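Local coordinates for outer membrane protein YopM (Yersinia pestis, PDB 1JL5) that acts as a secreted leucine-rich repeat effector that probably alters host cell physiology and promotes survival of the bacterium in host tissues, at residues S95-C100 against S115-N120; L133-V138 against I157-N162. All blocks are in the same frame, centred on the assembly; numbering follows the deposited sequence.

Interaction 1. Residues S95-C100 against S115-N120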
loop_
_atom_site.group_PDB
_atom_site.type_symbol
_atom_site.label_atom_id
_atom_site.label_comp_id
_atom_site.label_asym_id
_atom_site.label_seq_id
_atom_site.Cartn_x
_atom_site.Cartn_y
_atom_site.Cartn_z
ATOM N N SER A 95 -7.638 -41.239 7.250
ATOM C CA SER A 95 -7.317 -39.862 6.943
ATOM C C SER A 95 -6.068 -39.385 7.661
ATOM O O SER A 95 -6.011 -39.353 8.891
ATOM C CB SER A 95 -8.489 -38.956 7.315
ATOM O OG SER A 95 -8.165 -37.596 7.087
ATOM N N LEU A 96 -5.058 -39.026 6.880
ATOM C CA LEU A 96 -3.828 -38.508 7.442
ATOM C C LEU A 96 -3.782 -37.019 7.167
ATOM O O LEU A 96 -3.675 -36.593 6.021
ATOM C CB LEU A 96 -2.602 -39.158 6.811
ATOM C CG LEU A 96 -1.298 -38.461 7.218
ATOM C CD1 LEU A 96 -1.136 -38.515 8.736
ATOM C CD2 LEU A 96 -0.119 -39.119 6.525
ATOM N N VAL A 97 -3.885 -36.229 8.224
ATOM C CA VAL A 97 -3.817 -34.789 8.094
ATOM C C VAL A 97 -2.532 -34.382 8.795
ATOM O O VAL A 97 -2.467 -34.344 10.022
ATOM C CB VAL A 97 -5.021 -34.106 8.768
ATOM C CG1 VAL A 97 -4.951 -32.603 8.551
ATOM C CG2 VAL A 97 -6.317 -34.666 8.198
ATOM N N ALA A 98 -1.499 -34.115 8.008
ATOM C CA ALA A 98 -0.209 -33.715 8.551
ATOM C C ALA A 98 0.219 -32.452 7.830
ATOM O O ALA A 98 1.370 -32.296 7.427
ATOM C CB ALA A 98 0.812 -34.822 8.341
ATOM N N SER A 99 -0.734 -31.547 7.668
ATOM C CA SER A 99 -0.477 -30.291 6.994
ATOM C C SER A 99 0.476 -29.443 7.812
ATOM O O SER A 99 0.579 -29.595 9.027
ATOM C CB SER A 99 -1.784 -29.525 6.808
ATOM O OG SER A 99 -2.774 -30.362 6.244
ATOM N N CYS A 100 1.179 -28.555 7.125
ATOM C CA CYS A 100 2.097 -27.637 7.769
ATOM C C CYS A 100 3.124 -28.272 8.686
ATOM O O CYS A 100 3.139 -28.031 9.885
ATOM C CB CYS A 100 1.299 -26.587 8.533
ATOM S SG CYS A 100 0.111 -25.726 7.475
ATOM N N SER A 115 -7.939 -40.352 2.808
ATOM C CA SER A 115 -7.600 -38.947 2.742
ATOM C C SER A 115 -6.182 -38.651 3.207
ATOM O O SER A 115 -5.796 -38.981 4.328
ATOM C CB SER A 115 -8.597 -38.148 3.576
ATOM O OG SER A 115 -8.323 -36.766 3.494
ATOM N N LEU A 116 -5.412 -38.027 2.326
ATOM C CA LEU A 116 -4.043 -37.651 2.634
ATOM C C LEU A 116 -3.925 -36.141 2.504
ATOM O O LEU A 116 -3.944 -35.610 1.397
ATOM C CB LEU A 116 -3.066 -38.320 1.669
ATOM C CG LEU A 116 -1.617 -37.860 1.826
ATOM C CD1 LEU A 116 -1.122 -38.209 3.232
ATOM C CD2 LEU A 116 -0.748 -38.513 0.771
ATOM N N LEU A 117 -3.824 -35.457 3.639
ATOM C CA LEU A 117 -3.689 -34.005 3.666
ATOM C C LEU A 117 -2.354 -33.652 4.282
ATOM O O LEU A 117 -2.235 -33.533 5.498
ATOM C CB LEU A 117 -4.794 -33.354 4.496
ATOM C CG LEU A 117 -6.104 -32.982 3.806
ATOM C CD1 LEU A 117 -6.837 -34.232 3.370
ATOM C CD2 LEU A 117 -6.956 -32.158 4.768
ATOM N N VAL A 118 -1.351 -33.489 3.437
ATOM C CA VAL A 118 -0.022 -33.154 3.903
ATOM C C VAL A 118 0.456 -31.912 3.179
ATOM O O VAL A 118 1.614 -31.800 2.788
ATOM C CB VAL A 118 0.950 -34.318 3.656
ATOM C CG1 VAL A 118 0.585 -35.483 4.563
ATOM C CG2 VAL A 118 0.885 -34.745 2.202
ATOM N N ASP A 119 -0.465 -30.979 2.989
ATOM C CA ASP A 119 -0.136 -29.730 2.331
ATOM C C ASP A 119 0.853 -29.016 3.232
ATOM O O ASP A 119 0.901 -29.270 4.438
ATOM C CB ASP A 119 -1.382 -28.871 2.184
ATOM C CG ASP A 119 -2.086 -28.666 3.500
ATOM O OD1 ASP A 119 -2.678 -29.646 3.997
ATOM O OD2 ASP A 119 -2.036 -27.542 4.048
ATOM N N ASN A 120 1.644 -28.127 2.646
ATOM C CA ASN A 120 2.611 -27.368 3.412
ATOM C C ASN A 120 3.605 -28.255 4.137
ATOM O O ASN A 120 3.664 -28.305 5.362
ATOM C CB ASN A 120 1.880 -26.463 4.394
ATOM C CG ASN A 120 1.042 -25.427 3.688
ATOM O OD1 ASN A 120 1.571 -24.463 3.142
ATOM N ND2 ASN A 120 -0.268 -25.634 3.668
#

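Interaction 2. Residues L133-V138 against I157-N162. With CA (calcium ion), chain D.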
loop_
_atom_site.group_PDB
_atom_site.type_symbol
_atom_site.label_atom_id
_atom_site.label_comp_id
_atom_site.label_asym_id
_atom_site.label_seq_id
_atom_site.Cartn_x
_atom_site.Cartn_y
_atom_site.Cartn_z
ATOM N N LEU A 133 -7.353 -43.937 -1.745
ATOM C CA LEU A 133 -7.227 -42.498 -1.635
ATOM C C LEU A 133 -8.334 -41.749 -2.367
ATOM O O LEU A 133 -8.523 -41.891 -3.574
ATOM C CB LEU A 133 -5.862 -42.030 -2.142
ATOM C CG LEU A 133 -5.482 -40.672 -1.541
ATOM C CD1 LEU A 133 -5.368 -40.823 -0.030
ATOM C CD2 LEU A 133 -4.178 -40.166 -2.134
ATOM N N GLU A 134 -9.072 -40.955 -1.606
ATOM C CA GLU A 134 -10.162 -40.156 -2.133
ATOM C C GLU A 134 -9.722 -38.702 -2.204
ATOM O O GLU A 134 -10.103 -37.962 -3.113
ATOM C CB GLU A 134 -11.379 -40.269 -1.219
ATOM C CG GLU A 134 -12.101 -41.595 -1.312
ATOM C CD GLU A 134 -13.140 -41.754 -0.227
ATOM O OE1 GLU A 134 -13.552 -40.729 0.357
ATOM O OE2 GLU A 134 -13.547 -42.903 0.041
ATOM N N TYR A 135 -8.915 -38.303 -1.232
ATOM C CA TYR A 135 -8.431 -36.939 -1.166
ATOM C C TYR A 135 -6.915 -36.918 -1.095
ATOM O O TYR A 135 -6.311 -37.483 -0.181
ATOM C CB TYR A 135 -9.027 -36.246 0.060
ATOM C CG TYR A 135 -8.772 -34.756 0.138
ATOM C CD1 TYR A 135 -7.475 -34.248 0.174
ATOM C CD2 TYR A 135 -9.833 -33.855 0.196
ATOM C CE1 TYR A 135 -7.239 -32.877 0.269
ATOM C CE2 TYR A 135 -9.609 -32.483 0.292
ATOM C CZ TYR A 135 -8.311 -32.003 0.328
ATOM O OH TYR A 135 -8.083 -30.650 0.420
ATOM N N LEU A 136 -6.301 -36.278 -2.081
ATOM C CA LEU A 136 -4.858 -36.153 -2.123
ATOM C C LEU A 136 -4.518 -34.681 -1.943
ATOM O O LEU A 136 -4.474 -33.919 -2.908
ATOM C CB LEU A 136 -4.307 -36.650 -3.457
ATOM C CG LEU A 136 -2.793 -36.501 -3.622
ATOM C CD1 LEU A 136 -2.078 -37.286 -2.540
ATOM C CD2 LEU A 136 -2.379 -36.983 -4.997
ATOM N N GLY A 137 -4.300 -34.287 -0.694
ATOM C CA GLY A 137 -3.961 -32.910 -0.393
ATOM C C GLY A 137 -2.475 -32.797 -0.145
ATOM O O GLY A 137 -1.999 -33.077 0.956
ATOM N N VAL A 138 -1.738 -32.390 -1.172
ATOM C CA VAL A 138 -0.293 -32.249 -1.069
ATOM C C VAL A 138 0.147 -30.890 -1.584
ATOM O O VAL A 138 1.249 -30.733 -2.107
ATOM C CB VAL A 138 0.416 -33.331 -1.884
ATOM C CG1 VAL A 138 0.122 -34.702 -1.299
ATOM C CG2 VAL A 138 -0.053 -33.267 -3.325
ATOM N N ILE A 157 -10.452 -35.788 -4.999
ATOM C CA ILE A 157 -9.813 -34.491 -4.882
ATOM C C ILE A 157 -8.297 -34.601 -4.903
ATOM O O ILE A 157 -7.702 -35.313 -4.100
ATOM C CB ILE A 157 -10.219 -33.763 -3.574
ATOM C CG1 ILE A 157 -11.711 -33.433 -3.584
ATOM C CG2 ILE A 157 -9.420 -32.478 -3.424
ATOM C CD1 ILE A 157 -12.587 -34.593 -3.259
ATOM N N ILE A 158 -7.680 -33.902 -5.846
ATOM C CA ILE A 158 -6.236 -33.872 -5.948
ATOM C C ILE A 158 -5.855 -32.415 -5.792
ATOM O O ILE A 158 -6.219 -31.573 -6.613
ATOM C CB ILE A 158 -5.704 -34.345 -7.322
ATOM C CG1 ILE A 158 -5.757 -35.869 -7.435
ATOM C CG2 ILE A 158 -4.257 -33.891 -7.496
ATOM C CD1 ILE A 158 -7.127 -36.435 -7.293
ATOM N N ASP A 159 -5.146 -32.115 -4.717
ATOM C CA ASP A 159 -4.688 -30.765 -4.492
ATOM C C ASP A 159 -3.178 -30.842 -4.446
ATOM O O ASP A 159 -2.599 -31.205 -3.426
ATOM C CB ASP A 159 -5.209 -30.216 -3.171
ATOM C CG ASP A 159 -4.780 -28.787 -2.939
ATOM O OD1 ASP A 159 -3.999 -28.259 -3.763
ATOM O OD2 ASP A 159 -5.220 -28.190 -1.939
ATOM N N VAL A 160 -2.550 -30.536 -5.571
ATOM C CA VAL A 160 -1.102 -30.547 -5.660
ATOM C C VAL A 160 -0.667 -29.121 -5.948
ATOM O O VAL A 160 0.408 -28.875 -6.487
ATOM C CB VAL A 160 -0.621 -31.464 -6.779
ATOM C CG1 VAL A 160 -1.036 -32.895 -6.475
ATOM C CG2 VAL A 160 -1.197 -31.006 -8.106
ATOM N N ASP A 161 -1.533 -28.183 -5.587
ATOM C CA ASP A 161 -1.248 -26.780 -5.786
ATOM C C ASP A 161 0.059 -26.420 -5.102
ATOM O O ASP A 161 0.419 -26.994 -4.080
ATOM C CB ASP A 161 -2.384 -25.925 -5.219
ATOM C CG ASP A 161 -2.035 -24.449 -5.175
ATOM O OD1 ASP A 161 -1.228 -24.054 -4.305
ATOM O OD2 ASP A 161 -2.559 -23.683 -6.013
ATOM N N ASN A 162 0.775 -25.479 -5.695
ATOM C CA ASN A 162 2.028 -25.007 -5.147
ATOM C C ASN A 162 3.041 -26.118 -4.904
ATOM O O ASN A 162 3.360 -26.473 -3.769
ATOM C CB ASN A 162 1.768 -24.251 -3.848
ATOM C CG ASN A 162 2.824 -23.210 -3.572
ATOM O OD1 ASN A 162 4.015 -23.458 -3.752
ATOM N ND2 ASN A 162 2.394 -22.034 -3.126
HETATM CA CA CA D . 5.707 -22.209 -4.996
HETATM O O HOH W 1 6.044 -19.852 -3.428
HETATM O O HOH W 2 7.008 -23.354 -3.198
HETATM O O HOH W 3 5.140 -23.803 -6.655
#

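Interaction 1. Residues S95-C100 against S115-N120
Leu96 and Leu116 sit side by side on two short parallel strands, 95-97 and 115-117. The strand axes come within 4.6 Å and differ by only 4° in direction. Leu96 takes a bond from Leu117 N at its O (2.6 Å) and gives one from its N to Ser115 O. Further on, Ala98 N bonds to Leu117 O and Cys100 N to Asp119 O, so the pairing runs past the strands into the turns.

The tight side is apolar and buried. Leu96 and Leu116 point the same way, each with CG trans to its backbone N (chi1 170° and 174°). Leu96 CD2 meets Leu116 CD1 at 3.6 Å. Next to them Ala98 CB rests on Val118 CG1 at 3.8 Å. This is the leucine-lined interior of a leucine-rich repeat.

The opposite face is looser and more polar, and Ser115 and Leu117 there are partly exposed. Val97 CG1 only reaches Leu117 CB at 4.1 Å. Ser95 OG bonds to Glu75 rather than to Ser115. Beyond the strands, Asp119 OD1 meets Ser99 OG in a hydrogen bond modelled so short that its exact length is doubtful. Asn120 ND2 donates to Asp119 OD2 on its anti side, at 2.6 Å. The two bonds together would restrain the carboxylate's rotation, though this rests partly on the doubtful short one. At this partly exposed end Cys100 SG lies 3.6 Å from Asn120 CB.

Side chains of Asn101 and Asn121 bond to Ala98 O, part of an asparagine ladder that continues with Asn121 and Asn141 on Val118 O. Strand 75-77 flanks 95-97, and strand 135-137 flanks 115-117.

Interaction 2. Residues L133-V138 against I157-N162
Tyr135, Leu136 and Gly137 pair in parallel register with Ile157, Ile158 and Asp159. The two strand axes approach to 4.7 Å and diverge by 7°. Four backbone bonds join them. Ile157 N reaches Glu134 O, and Asp159 N reaches Leu136 O. In the other direction Leu136 N bonds to Ile157 O and Val138 N to Asp159 O. All four are close to straight, the most bent being that of Val138. After Val160 the second segment leaves its partner, and the side chains of Asp161 and Asn162 make no contact with 133-138.

On the partly exposed face Ile157 packs on the Tyr135 ring. Ile157 CG2 sits over one face of the Tyr135 ring, 3.9 Å from its centroid, in a CH-pi contact offset toward the rim. Tyr135 chi1 of -171° places CG trans to the backbone N and lays the ring along the strand, with Gly137 CA in plane at its edge. Gly137 has no side chain to compete for that place. Beyond it, Asp159 OD1 accepts from Asp161 N at 3.1 Å, an Asx turn at the end of strand 157-159.

On the buried face, Leu136 CB lies 4.3 Å from Ile158 CG1. Val138 and Val160 run alongside each other. Val138 CG2 and Val160 CG1, at 3.3 Å, are closer than usual van der Waals contact.

Past the turn Asn162 OD1 binds a calcium ion at 2.4 Å. Two waters also bind the ion, and a third lies at a longer distance. Glu380 of a second subunit packs on Asn162.

Asn141 and Asn163 bond to Val138 O, continuing the asparagine ladder. Strand 115-117 borders 135-137, and strand 177-179 borders 157-159, where Phe177 and Ile178 meet Ile157 and Ile158.

How the interactions relate
Interaction 1 closes along the chain before interaction 2 opens, and their centres lie about 9 Å apart. Together they span four successive strands, 95-97, 115-117, 135-137 and 157-159, from leucine-rich repeats 2 to 5. The middle two strands are direct neighbours. Leu116 O and Val118 N probably bond to Gly137 N and O, while Leu117 CD1 packs against Tyr135 CD1. Each contact is a junction between successive repeats of one solenoid, in which every repeat contributes a strand parallel to the last. No helix lies between the strands of either pair. Four copies of this solenoid form the hollow cylinder of the tetramer.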